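Side-chain contacts in kinectin 1 (Kinesin receptor) (PDB 4MU6), which is a Legionella pneumophila effector of unknown molecular function, probably membrane-bound, represented here by its long, coiled-coil N-terminal domain: residues Lys95-Lys98 against Glu99-Thr102; Arg103-Asn106 against His107-Thr110; Glu219-Leu222 against Ser223-Gly227; Cys8-Glu11 against Glu12-Glu16; Ile185-Asn188 against Glu189-Lys192. All blocks are in the same frame, centred on the assembly; numbering follows the deposited sequence.

Contact 1. Residues Lys95-Lys98 against Glu99-Thr102; sequences KKLK and EVLT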
loop_
_atom_site.group_PDB
_atom_site.type_symbol
_atom_site.label_atom_id
_atom_site.label_comp_id
_atom_site.label_asym_id
_atom_site.label_seq_id
_atom_site.Cartn_x
_atom_site.Cartn_y
_atom_site.Cartn_z
ATOM N N LYS A 95 -17.251 19.746 -22.668
ATOM C CA LYS A 95 -17.262 21.193 -22.844
ATOM C C LYS A 95 -17.747 21.566 -24.253
ATOM O O LYS A 95 -18.546 22.482 -24.428
ATOM C CB LYS A 95 -15.870 21.764 -22.579
ATOM C CG LYS A 95 -15.746 23.255 -22.818
ATOM C CD LYS A 95 -14.332 23.747 -22.481
ATOM C CE LYS A 95 -14.247 25.266 -22.502
ATOM N NZ LYS A 95 -14.326 25.812 -23.885
ATOM N N LYS A 96 -17.271 20.827 -25.248
ATOM C CA LYS A 96 -17.631 21.073 -26.636
ATOM C C LYS A 96 -19.072 20.652 -26.905
ATOM O O LYS A 96 -19.791 21.291 -27.662
ATOM C CB LYS A 96 -16.684 20.314 -27.565
ATOM C CG LYS A 96 -15.213 20.672 -27.357
ATOM C CD LYS A 96 -14.291 19.833 -28.226
ATOM C CE LYS A 96 -12.829 20.249 -28.065
ATOM N NZ LYS A 96 -11.935 19.502 -28.996
ATOM N N LEU A 97 -19.485 19.555 -26.290
ATOM C CA LEU A 97 -20.838 19.086 -26.444
ATOM C C LEU A 97 -21.812 20.069 -25.805
ATOM O O LEU A 97 -22.844 20.399 -26.385
ATOM C CB LEU A 97 -20.981 17.714 -25.809
ATOM C CG LEU A 97 -22.339 17.052 -26.025
ATOM C CD1 LEU A 97 -22.639 16.894 -27.518
ATOM C CD2 LEU A 97 -22.347 15.699 -25.318
ATOM N N LYS A 98 -21.482 20.522 -24.600
ATOM C CA LYS A 98 -22.334 21.463 -23.883
ATOM C C LYS A 98 -22.557 22.725 -24.711
ATOM O O LYS A 98 -23.675 23.223 -24.792
ATOM C CB LYS A 98 -21.743 21.808 -22.521
ATOM C CG LYS A 98 -22.494 22.898 -21.783
ATOM C CD LYS A 98 -21.997 23.016 -20.359
ATOM C CE LYS A 98 -22.867 23.970 -19.556
ATOM N NZ LYS A 98 -22.616 23.830 -18.095
ATOM N N GLU A 99 -21.498 23.211 -25.352
ATOM C CA GLU A 99 -21.601 24.366 -26.233
ATOM C C GLU A 99 -22.518 24.124 -27.440
ATOM O O GLU A 99 -23.356 24.955 -27.733
ATOM C CB GLU A 99 -20.221 24.810 -26.712
ATOM C CG GLU A 99 -19.373 25.451 -25.633
ATOM C CD GLU A 99 -17.921 25.635 -26.057
ATOM O OE1 GLU A 99 -17.597 25.322 -27.225
ATOM O OE2 GLU A 99 -17.108 26.087 -25.221
ATOM N N VAL A 100 -22.352 23.011 -28.150
ATOM C CA VAL A 100 -23.214 22.774 -29.316
ATOM C C VAL A 100 -24.672 22.561 -28.909
ATOM O O VAL A 100 -25.569 23.138 -29.522
ATOM C CB VAL A 100 -22.722 21.636 -30.253
ATOM C CG1 VAL A 100 -21.357 21.970 -30.825
ATOM C CG2 VAL A 100 -22.692 20.302 -29.542
ATOM N N LEU A 101 -24.906 21.776 -27.857
ATOM C CA LEU A 101 -26.270 21.506 -27.410
ATOM C C LEU A 101 -26.966 22.797 -27.011
ATOM O O LEU A 101 -28.155 22.981 -27.271
ATOM C CB LEU A 101 -26.279 20.545 -26.227
ATOM C CG LEU A 101 -25.845 19.103 -26.487
ATOM C CD1 LEU A 101 -25.672 18.421 -25.160
ATOM C CD2 LEU A 101 -26.869 18.359 -27.357
ATOM N N THR A 102 -26.209 23.691 -26.391
ATOM C CA THR A 102 -26.772 24.920 -25.861
ATOM C C THR A 102 -26.990 25.904 -26.988
ATOM O O THR A 102 -27.959 26.643 -26.986
ATOM C CB THR A 102 -25.848 25.523 -24.805
ATOM O OG1 THR A 102 -25.690 24.580 -23.733
ATOM C CG2 THR A 102 -26.413 26.826 -24.255
#
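Lys95 and Glu99 reach for each other one turn apart, their chains crossing at a slant, and close a salt bridge between Lys95 NZ and Glu99 OE2 at 3.1 Å. The ammonium comes to the syn side of the carboxylate oxygen, 23° out of the carboxylate plane. Lys95 runs straight as far as CE and bends only at its last torsion (chi4 -71°), which swings NZ round to Glu99. The glutamate leans back along the helix: CG lies opposite the carbonyl carbon (chi1 -71°), beside the backbone N, and passes over Lys95 O. Both residues are exposed, so this is a surface i to i+4 ion pair. It lies along helix 43-105, one of the long helices of the coiled-coil N-terminal domain, where the predicted coiled coil ends at Lys95. Another face of the same turn is apolar. Leu97 meets Leu101 obliquely, with Leu97 CG 3.7 Å from Leu101 CD1, and it meets Val100 at about a right angle, Leu97 CD1 lying 4.0 Å from Val100 CG2. Leu97 and Leu101 also touch helix 158-217, Leu97 on Ile190 and Leu101 on Asn183, Lys186 and Leu187. Lys98 and Thr102 stand side by side and point the same way, but it is the backbone of the lysine that the threonine grips. Thr102 OG1 donates to Lys98 O at 2.7 Å, while Thr102 N reaches Lys98 O at 3.0 Å from the opposite face of the carbonyl plane.

Contact 2. Residues Arg103-Asn106 against His107-Thr110; sequences RELN and HIPT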
loop_
_atom_site.group_PDB
_atom_site.type_symbol
_atom_site.label_atom_id
_atom_site.label_comp_id
_atom_site.label_asym_id
_atom_site.label_seq_id
_atom_site.Cartn_x
_atom_site.Cartn_y
_atom_site.Cartn_z
ATOM N N ARG A 103 -26.082 25.904 -27.958
ATOM C CA ARG A 103 -26.242 26.760 -29.114
ATOM C C ARG A 103 -27.509 26.338 -29.858
ATOM O O ARG A 103 -28.300 27.185 -30.264
ATOM C CB ARG A 103 -25.003 26.688 -30.010
ATOM C CG ARG A 103 -25.096 27.467 -31.307
ATOM C CD ARG A 103 -23.791 27.381 -32.091
ATOM N NE ARG A 103 -22.672 27.882 -31.294
ATOM C CZ ARG A 103 -21.609 27.165 -30.947
ATOM N NH1 ARG A 103 -21.482 25.899 -31.343
ATOM N NH2 ARG A 103 -20.658 27.721 -30.216
ATOM N N GLU A 104 -27.734 25.033 -29.998
ATOM C CA GLU A 104 -28.956 24.573 -30.665
ATOM C C GLU A 104 -30.227 24.927 -29.880
ATOM O O GLU A 104 -31.201 25.444 -30.443
ATOM C CB GLU A 104 -28.897 23.073 -30.937
ATOM C CG GLU A 104 -30.134 22.545 -31.645
ATOM C CD GLU A 104 -29.912 21.167 -32.239
ATOM O OE1 GLU A 104 -29.153 20.373 -31.633
ATOM O OE2 GLU A 104 -30.478 20.889 -33.321
ATOM N N LEU A 105 -30.199 24.669 -28.576
ATOM C CA LEU A 105 -31.320 24.983 -27.690
ATOM C C LEU A 105 -31.752 26.443 -27.753
ATOM O O LEU A 105 -32.948 26.736 -27.748
ATOM C CB LEU A 105 -30.972 24.642 -26.244
ATOM C CG LEU A 105 -31.363 23.268 -25.712
ATOM C CD1 LEU A 105 -31.026 23.194 -24.240
ATOM C CD2 LEU A 105 -32.841 22.997 -25.928
ATOM N N ASN A 106 -30.784 27.358 -27.792
ATOM C CA ASN A 106 -31.101 28.788 -27.872
ATOM C C ASN A 106 -31.712 29.184 -29.213
ATOM O O ASN A 106 -32.202 30.302 -29.368
ATOM C CB ASN A 106 -29.861 29.649 -27.597
ATOM C CG ASN A 106 -29.297 29.426 -26.211
ATOM O OD1 ASN A 106 -30.035 29.139 -25.268
ATOM N ND2 ASN A 106 -27.984 29.541 -26.081
ATOM N N HIS A 107 -31.690 28.272 -30.184
ATOM C CA HIS A 107 -32.241 28.575 -31.502
ATOM C C HIS A 107 -33.583 27.894 -31.776
ATOM O O HIS A 107 -34.339 28.319 -32.649
ATOM C CB HIS A 107 -31.234 28.248 -32.608
ATOM C CG HIS A 107 -31.685 28.678 -33.974
ATOM N ND1 HIS A 107 -32.160 29.948 -34.235
ATOM C CD2 HIS A 107 -31.742 28.005 -35.150
ATOM C CE1 HIS A 107 -32.483 30.041 -35.513
ATOM N NE2 HIS A 107 -32.241 28.875 -36.091
ATOM N N ILE A 108 -33.884 26.843 -31.022
ATOM C CA ILE A 108 -35.121 26.079 -31.227
ATOM C C ILE A 108 -36.452 26.882 -31.114
ATOM O O ILE A 108 -37.336 26.712 -31.952
ATOM C CB ILE A 108 -35.139 24.799 -30.358
ATOM C CG1 ILE A 108 -34.001 23.872 -30.784
ATOM C CG2 ILE A 108 -36.477 24.085 -30.463
ATOM C CD1 ILE A 108 -33.948 22.563 -30.032
ATOM N N PRO A 109 -36.595 27.755 -30.093
ATOM C CA PRO A 109 -37.786 28.622 -30.034
ATOM C C PRO A 109 -37.964 29.491 -31.276
ATOM O O PRO A 109 -39.089 29.709 -31.713
ATOM C CB PRO A 109 -37.504 29.514 -28.826
ATOM C CG PRO A 109 -36.647 28.679 -27.959
ATOM C CD PRO A 109 -35.780 27.878 -28.871
ATOM N N THR A 110 -36.867 29.978 -31.841
ATOM C CA THR A 110 -36.941 30.712 -33.103
ATOM C C THR A 110 -37.461 29.837 -34.258
ATOM O O THR A 110 -38.353 30.247 -35.006
ATOM C CB THR A 110 -35.589 31.317 -33.459
ATOM O OG1 THR A 110 -35.274 32.322 -32.493
ATOM C CG2 THR A 110 -35.611 31.939 -34.852
HETATM O O HOH W 1 -34.811 31.050 -30.111
#
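His107 and Ile108, the two residues most covered here, both direct their backbone N-H groups at Glu104 O. The bond from His107 N to Glu104 O is 2.9 Å long and spans three residues, with the donor standing well above the carbonyl plane, 58° out of it. Ile108 N makes weak bonds to Glu104 O and Leu105 O. The imidazole of His107 projects off the turn, so CB is the part of the side chain near Glu104 O. Ile108 turns back instead: its CG1 lies opposite the carbonyl carbon (chi1 -63°) and sits 3.2 Å from Glu104 O, while its CD1 slants across the Glu104 chain, 4.1 Å from Glu104 CG. Pro109, which has no N-H to give, places its CD 3.3 Å from Leu105 O. A water bridges Asn106 and Thr110, donating to Asn106 O at 2.8 Å and hydrogen-bonded to Thr110 OG1 at 2.7 Å. These residues join helix 43-105 to helix 108-127, and helix 158-217 packs against them: Glu104 OE1 is bonded to Asn183 ND2, Leu105 touches Glu180 and Leu187, and Ile108 rests on Gln179.

Contact 3. Residues Glu219-Leu222 against Ser223-Gly227; sequences EDIL and STLSG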
loop_
_atom_site.group_PDB
_atom_site.type_symbol
_atom_site.label_atom_id
_atom_site.label_comp_id
_atom_site.label_asym_id
_atom_site.label_seq_id
_atom_site.Cartn_x
_atom_site.Cartn_y
_atom_site.Cartn_z
ATOM N N GLU A 219 6.102 8.728 7.061
ATOM C CA GLU A 219 4.873 8.209 7.672
ATOM C C GLU A 219 3.645 8.393 6.772
ATOM O O GLU A 219 3.694 9.125 5.781
ATOM C CB GLU A 219 4.607 8.901 9.015
ATOM C CG GLU A 219 5.827 9.009 9.932
ATOM C CD GLU A 219 6.314 7.661 10.464
ATOM O OE1 GLU A 219 5.550 6.667 10.429
ATOM O OE2 GLU A 219 7.474 7.602 10.925
ATOM N N ASP A 220 2.550 7.729 7.139
ATOM C CA ASP A 220 1.246 7.919 6.499
ATOM C C ASP A 220 1.276 7.526 5.023
ATOM O O ASP A 220 0.730 8.232 4.179
ATOM C CB ASP A 220 0.741 9.368 6.682
ATOM C CG ASP A 220 -0.694 9.583 6.145
ATOM O OD1 ASP A 220 -1.595 8.764 6.445
ATOM O OD2 ASP A 220 -0.913 10.567 5.404
ATOM N N ILE A 221 1.921 6.404 4.707
ATOM C CA ILE A 221 1.836 5.876 3.352
ATOM C C ILE A 221 0.372 5.642 2.976
ATOM O O ILE A 221 -0.024 5.889 1.838
ATOM C CB ILE A 221 2.626 4.552 3.167
ATOM C CG1 ILE A 221 2.399 3.971 1.766
ATOM C CG2 ILE A 221 2.201 3.516 4.198
ATOM C CD1 ILE A 221 2.929 4.826 0.597
ATOM N N LEU A 222 -0.437 5.191 3.935
ATOM C CA LEU A 222 -1.780 4.710 3.593
ATOM C C LEU A 222 -2.687 5.787 3.015
ATOM O O LEU A 222 -3.526 5.480 2.169
ATOM C CB LEU A 222 -2.449 3.991 4.776
ATOM C CG LEU A 222 -1.731 2.688 5.178
ATOM C CD1 LEU A 222 -2.281 2.116 6.475
ATOM C CD2 LEU A 222 -1.841 1.676 4.050
ATOM N N SER A 223 -2.513 7.043 3.445
ATOM C CA SER A 223 -3.374 8.124 2.943
ATOM C C SER A 223 -3.000 8.526 1.514
ATOM O O SER A 223 -3.708 9.297 0.879
ATOM C CB SER A 223 -3.381 9.348 3.871
ATOM O OG SER A 223 -3.805 9.018 5.187
ATOM N N THR A 224 -1.902 7.990 0.993
ATOM C CA THR A 224 -1.603 8.203 -0.421
ATOM C C THR A 224 -2.254 7.133 -1.309
ATOM O O THR A 224 -2.093 7.157 -2.527
ATOM C CB THR A 224 -0.093 8.222 -0.702
ATOM O OG1 THR A 224 0.411 6.877 -0.721
ATOM C CG2 THR A 224 0.643 9.033 0.376
ATOM N N LEU A 225 -2.967 6.184 -0.704
ATOM C CA LEU A 225 -3.543 5.078 -1.480
ATOM C C LEU A 225 -5.062 5.047 -1.397
ATOM O O LEU A 225 -5.641 5.462 -0.391
ATOM C CB LEU A 225 -2.996 3.737 -0.989
ATOM C CG LEU A 225 -1.473 3.693 -0.846
ATOM C CD1 LEU A 225 -1.057 2.453 -0.080
ATOM C CD2 LEU A 225 -0.809 3.744 -2.214
ATOM N N SER A 226 -5.700 4.521 -2.442
ATOM C CA SER A 226 -7.135 4.267 -2.418
ATOM C C SER A 226 -7.362 3.134 -1.436
ATOM O O SER A 226 -6.421 2.418 -1.099
ATOM C CB SER A 226 -7.616 3.831 -3.798
ATOM O OG SER A 226 -6.976 2.610 -4.166
ATOM N N GLY A 227 -8.606 2.957 -0.995
ATOM C CA GLY A 227 -8.929 1.928 -0.019
ATOM C C GLY A 227 -8.515 0.534 -0.466
ATOM O O GLY A 227 -7.992 -0.260 0.319
#
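Ile221 O is gripped twice by Thr224. The hydroxyl, Thr224 OG1, donates to Ile221 O at 2.8 Å and lies in the carbonyl plane; Thr224 N donates to Ile221 O at 2.9 Å from above that plane, 47° out of it. The hydroxyl gets there because OG1 sits between its own backbone N and carbonyl carbon (chi1 78°), which folds it back over the turn. The Ile221 side chain crosses the threonine at about a right angle, bringing Ile221 CD1 to 3.5 Å from Thr224 OG1. One residue further on, Leu225 N repeats the three-residue step to Leu222 O at 3.0 Å, giving a short 3-10 turn. Ser223 OG donates to Asp220 OD1 at 2.6 Å, on the syn lone pair of the aspartate oxygen, which ties the Asp220 side chain across the start of the turn. Leu225 CD1 closes the apolar side, 4.2 Å from Ile221 CG1 and 4.3 Å from Leu222 CD2. This turn links helix 158-217 to helix 227-273, with Ser226 as N-cap of the latter. Asp220, Ser223 and Thr224 touch Ala210 of helix 158-217, Ile221 and Leu225 touch helix 43-105 at Tyr73 and Gln76, and all three apolar residues meet Leu233 of helix 227-273.

Contact 4. Residues Cys8-Glu11 against Glu12-Glu16; sequences CNIE and ELVTE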
loop_
_atom_site.group_PDB
_atom_site.type_symbol
_atom_site.label_atom_id
_atom_site.label_comp_id
_atom_site.label_asym_id
_atom_site.label_seq_id
_atom_site.Cartn_x
_atom_site.Cartn_y
_atom_site.Cartn_z
ATOM N N CYS A 8 21.998 -14.877 8.966
ATOM C CA CYS A 8 22.554 -15.119 10.291
ATOM C C CYS A 8 23.100 -16.537 10.427
ATOM O O CYS A 8 22.365 -17.515 10.278
ATOM C CB CYS A 8 21.508 -14.856 11.379
ATOM S SG CYS A 8 22.152 -14.898 13.081
ATOM N N ASN A 9 24.398 -16.629 10.691
ATOM C CA ASN A 9 25.028 -17.871 11.121
ATOM C C ASN A 9 24.851 -17.939 12.623
ATOM O O ASN A 9 25.563 -17.268 13.349
ATOM C CB ASN A 9 26.519 -17.829 10.805
ATOM C CG ASN A 9 27.217 -19.159 11.059
ATOM O OD1 ASN A 9 26.975 -19.832 12.064
ATOM N ND2 ASN A 9 28.086 -19.544 10.135
ATOM N N ILE A 10 23.900 -18.733 13.095
ATOM C CA ILE A 10 23.543 -18.684 14.510
ATOM C C ILE A 10 24.694 -19.120 15.435
ATOM O O ILE A 10 24.872 -18.567 16.521
ATOM C CB ILE A 10 22.233 -19.468 14.794
ATOM C CG1 ILE A 10 21.661 -19.104 16.164
ATOM C CG2 ILE A 10 22.455 -20.951 14.666
ATOM C CD1 ILE A 10 21.099 -17.697 16.217
ATOM N N GLU A 11 25.492 -20.085 14.987
ATOM C CA GLU A 11 26.606 -20.593 15.782
ATOM C C GLU A 11 27.672 -19.520 15.957
ATOM O O GLU A 11 28.201 -19.311 17.052
ATOM C CB GLU A 11 27.214 -21.831 15.121
ATOM C CG GLU A 11 28.337 -22.455 15.915
ATOM C CD GLU A 11 28.758 -23.816 15.374
ATOM O OE1 GLU A 11 27.871 -24.614 14.980
ATOM O OE2 GLU A 11 29.980 -24.085 15.345
ATOM N N GLU A 12 27.983 -18.835 14.868
ATOM C CA GLU A 12 28.973 -17.770 14.901
ATOM C C GLU A 12 28.504 -16.580 15.754
ATOM O O GLU A 12 29.313 -15.912 16.397
ATOM C CB GLU A 12 29.270 -17.330 13.474
ATOM C CG GLU A 12 30.452 -16.424 13.315
ATOM C CD GLU A 12 30.677 -16.069 11.863
ATOM O OE1 GLU A 12 30.217 -16.840 10.993
ATOM O OE2 GLU A 12 31.294 -15.017 11.590
ATOM N N LEU A 13 27.200 -16.323 15.771
ATOM C CA LEU A 13 26.676 -15.221 16.581
ATOM C C LEU A 13 26.805 -15.526 18.071
ATOM O O LEU A 13 27.295 -14.701 18.848
ATOM C CB LEU A 13 25.218 -14.915 16.230
ATOM C CG LEU A 13 24.556 -13.800 17.053
ATOM C CD1 LEU A 13 25.294 -12.502 16.864
ATOM C CD2 LEU A 13 23.107 -13.626 16.657
ATOM N N VAL A 14 26.361 -16.713 18.468
ATOM C CA VAL A 14 26.434 -17.113 19.869
ATOM C C VAL A 14 27.886 -17.120 20.345
ATOM O O VAL A 14 28.192 -16.655 21.447
ATOM C CB VAL A 14 25.767 -18.484 20.090
ATOM C CG1 VAL A 14 25.833 -18.898 21.552
ATOM C CG2 VAL A 14 24.304 -18.428 19.615
ATOM N N THR A 15 28.778 -17.600 19.487
ATOM C CA THR A 15 30.195 -17.677 19.818
ATOM C C THR A 15 30.766 -16.292 20.082
ATOM O O THR A 15 31.504 -16.085 21.050
ATOM C CB THR A 15 31.002 -18.338 18.687
ATOM O OG1 THR A 15 30.573 -19.693 18.527
ATOM C CG2 THR A 15 32.482 -18.329 19.016
ATOM N N GLU A 16 30.417 -15.350 19.211
ATOM C CA GLU A 16 30.888 -13.984 19.351
ATOM C C GLU A 16 30.432 -13.431 20.690
ATOM O O GLU A 16 31.199 -12.784 21.398
ATOM C CB GLU A 16 30.367 -13.117 18.212
ATOM C CG GLU A 16 30.924 -11.697 18.208
ATOM C CD GLU A 16 30.149 -10.758 17.279
ATOM O OE1 GLU A 16 30.793 -10.011 16.510
ATOM O OE2 GLU A 16 28.896 -10.759 17.323
#
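The Asn9 amide and the Glu12 carboxylate are turned 67° apart, their side chains crossing at about a right angle. Glu12 N approaches one face of the amide, donating to Asn9 OD1 at 3.1 Å from 56° out of the amide plane. Glu12 CB is also close to the amide carbon, with Asn9 CG 3.7 Å away, and the carboxylate oxygen Glu12 OE1 lies 3.5 Å from Asn9 ND2. With CG opposite its own backbone N (chi1 -173°), Asn9 carries its carbonyl forward over the first turn and serves as N-cap of helix 10-22. Its backbone joins in, for Asn9 O accepts from Leu13 N at 3.1 Å. Further along, Thr15 holds Glu11 O from both faces of the carbonyl plane: Thr15 OG1 donates to Glu11 O at 2.8 Å and Thr15 N at 3.0 Å. Before the cap, Cys8 SG folds against the helix and packs on Leu13 CD2 at 3.9 Å; Ile10 CG1 touches Val14 CG2, one turn later, more loosely, at 4.4 Å. This short helix lies against two long ones. Cys8 and Leu13 meet Leu53 of helix 43-105, while Ile10 and Val14 meet Ala255, and Thr15 meets Leu262, on helix 227-273.

Contact 5. Residues Ile185-Asn188 against Glu189-Lys192; sequences IKLN and EIEK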
loop_
_atom_site.group_PDB
_atom_site.type_symbol
_atom_site.label_atom_id
_atom_site.label_comp_id
_atom_site.label_asym_id
_atom_site.label_seq_id
_atom_site.Cartn_x
_atom_site.Cartn_y
_atom_site.Cartn_z
ATOM N N ILE A 185 -31.937 16.570 -21.880
ATOM C CA ILE A 185 -31.482 15.341 -21.233
ATOM C C ILE A 185 -29.957 15.213 -21.332
ATOM O O ILE A 185 -29.296 14.876 -20.354
ATOM C CB ILE A 185 -32.201 14.104 -21.815
ATOM C CG1 ILE A 185 -33.669 14.113 -21.381
ATOM C CG2 ILE A 185 -31.520 12.795 -21.385
ATOM C CD1 ILE A 185 -34.570 13.181 -22.175
ATOM N N LYS A 186 -29.404 15.525 -22.499
ATOM C CA LYS A 186 -27.964 15.386 -22.717
ATOM C C LYS A 186 -27.206 16.420 -21.901
ATOM O O LYS A 186 -26.047 16.225 -21.554
ATOM C CB LYS A 186 -27.630 15.562 -24.204
ATOM C CG LYS A 186 -27.761 14.312 -25.051
ATOM C CD LYS A 186 -27.890 14.672 -26.518
ATOM C CE LYS A 186 -27.979 13.434 -27.408
ATOM N NZ LYS A 186 -28.445 13.804 -28.782
ATOM N N LEU A 187 -27.860 17.541 -21.622
ATOM C CA LEU A 187 -27.238 18.563 -20.822
ATOM C C LEU A 187 -27.208 18.097 -19.377
ATOM O O LEU A 187 -26.226 18.320 -18.681
ATOM C CB LEU A 187 -27.944 19.903 -20.974
ATOM C CG LEU A 187 -27.627 20.664 -22.267
ATOM C CD1 LEU A 187 -28.396 21.971 -22.279
ATOM C CD2 LEU A 187 -26.132 20.926 -22.408
ATOM N N ASN A 188 -28.274 17.426 -18.949
ATOM C CA ASN A 188 -28.320 16.852 -17.614
ATOM C C ASN A 188 -27.286 15.746 -17.384
ATOM O O ASN A 188 -26.650 15.706 -16.328
ATOM C CB ASN A 188 -29.705 16.324 -17.299
ATOM C CG ASN A 188 -30.718 17.428 -17.086
ATOM O OD1 ASN A 188 -30.381 18.537 -16.660
ATOM N ND2 ASN A 188 -31.976 17.123 -17.373
ATOM N N GLU A 189 -27.122 14.853 -18.365
ATOM C CA GLU A 189 -26.160 13.765 -18.245
ATOM C C GLU A 189 -24.729 14.306 -18.234
ATOM O O GLU A 189 -23.841 13.687 -17.652
ATOM C CB GLU A 189 -26.321 12.741 -19.369
ATOM C CG GLU A 189 -27.547 11.861 -19.218
ATOM C CD GLU A 189 -27.933 11.185 -20.519
ATOM O OE1 GLU A 189 -27.417 11.601 -21.582
ATOM O OE2 GLU A 189 -28.749 10.236 -20.482
ATOM N N ILE A 190 -24.519 15.456 -18.875
ATOM C CA ILE A 190 -23.235 16.154 -18.817
ATOM C C ILE A 190 -22.958 16.636 -17.407
ATOM O O ILE A 190 -21.846 16.514 -16.914
ATOM C CB ILE A 190 -23.167 17.351 -19.787
ATOM C CG1 ILE A 190 -22.922 16.866 -21.215
ATOM C CG2 ILE A 190 -22.041 18.316 -19.389
ATOM C CD1 ILE A 190 -23.027 17.961 -22.247
ATOM N N GLU A 191 -23.977 17.188 -16.759
ATOM C CA GLU A 191 -23.803 17.667 -15.399
ATOM C C GLU A 191 -23.445 16.510 -14.490
ATOM O O GLU A 191 -22.638 16.668 -13.571
ATOM C CB GLU A 191 -25.048 18.407 -14.889
ATOM C CG GLU A 191 -25.265 19.754 -15.562
ATOM C CD GLU A 191 -26.472 20.528 -15.026
ATOM O OE1 GLU A 191 -27.529 19.910 -14.750
ATOM O OE2 GLU A 191 -26.361 21.770 -14.895
ATOM N N LYS A 192 -24.031 15.345 -14.758
ATOM C CA LYS A 192 -23.753 14.162 -13.951
ATOM C C LYS A 192 -22.303 13.716 -14.112
ATOM O O LYS A 192 -21.646 13.361 -13.137
ATOM C CB LYS A 192 -24.690 13.012 -14.323
ATOM C CG LYS A 192 -26.098 13.160 -13.784
ATOM C CD LYS A 192 -27.041 12.066 -14.343
ATOM C CE LYS A 192 -26.721 10.702 -13.763
ATOM N NZ LYS A 192 -26.816 10.701 -12.270
#
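Four successive i to i+4 backbone bonds, from Glu189 N to Ile185 O at 2.9 Å through to Lys192 N to Asn188 O at 3.1 Å, keep residues 185-192 in one unbroken alpha helix. Ile185 and Glu189 lie alongside each other, pointing the same way, so the flat carboxylate end passes the methyl branch: Ile185 CG2 is 3.9 Å from Glu189 OE2. Glu189 reaches it with an extended chain whose CG lies opposite the carbonyl carbon (chi1 -74°), which trails the side chain back toward the preceding turn. Asn188 and Glu191 cross at a slant, their amide and carboxylate planes 29° apart. The two oxygens that come nearest, Asn188 OD1 and Glu191 OE1, stay 3.7 Å apart, a neighbourly approach between two acceptors rather than a bond. On the apolar side Leu187 and Ile190 touch only lightly, Leu187 CD2 standing 4.3 Å from Ile190 CD1. Ile190 instead bends its CG1 back over the backbone, 3.2 Å from Lys186 O. Lys192 passes Asn188 O with its CG at 3.6 Å. Leu187 also meets Thr102 of helix 43-105. A mostly polar exposed surface, with Leu187 and Ile190 turned to helix 43-105, is characteristic of the amphipathic helices of coiled coils, in keeping with this domain.

How the contacts relate
Contacts 1, 2 and 5 gather toward one end of the elongated chain, where helix 43-105 and helix 158-217 run side by side. Contact 1 and contact 5 have centres 11 Å apart and pack directly: Leu101 CD1 is 3.6 Å from Lys186 CB, and Leu97 CD2 is 3.9 Å from Ile190 CD1. Contact 2 follows contact 1 along the chain, with centres 12 Å apart, and reaches contact 5 through Leu105 CD1 and Leu187 CD1 at 3.5 Å. Contact 3 lies near the middle, its centre about 7 Å from that of the chain. Contact 4 lies on the other side, its centre about 87 Å from that of contact 2.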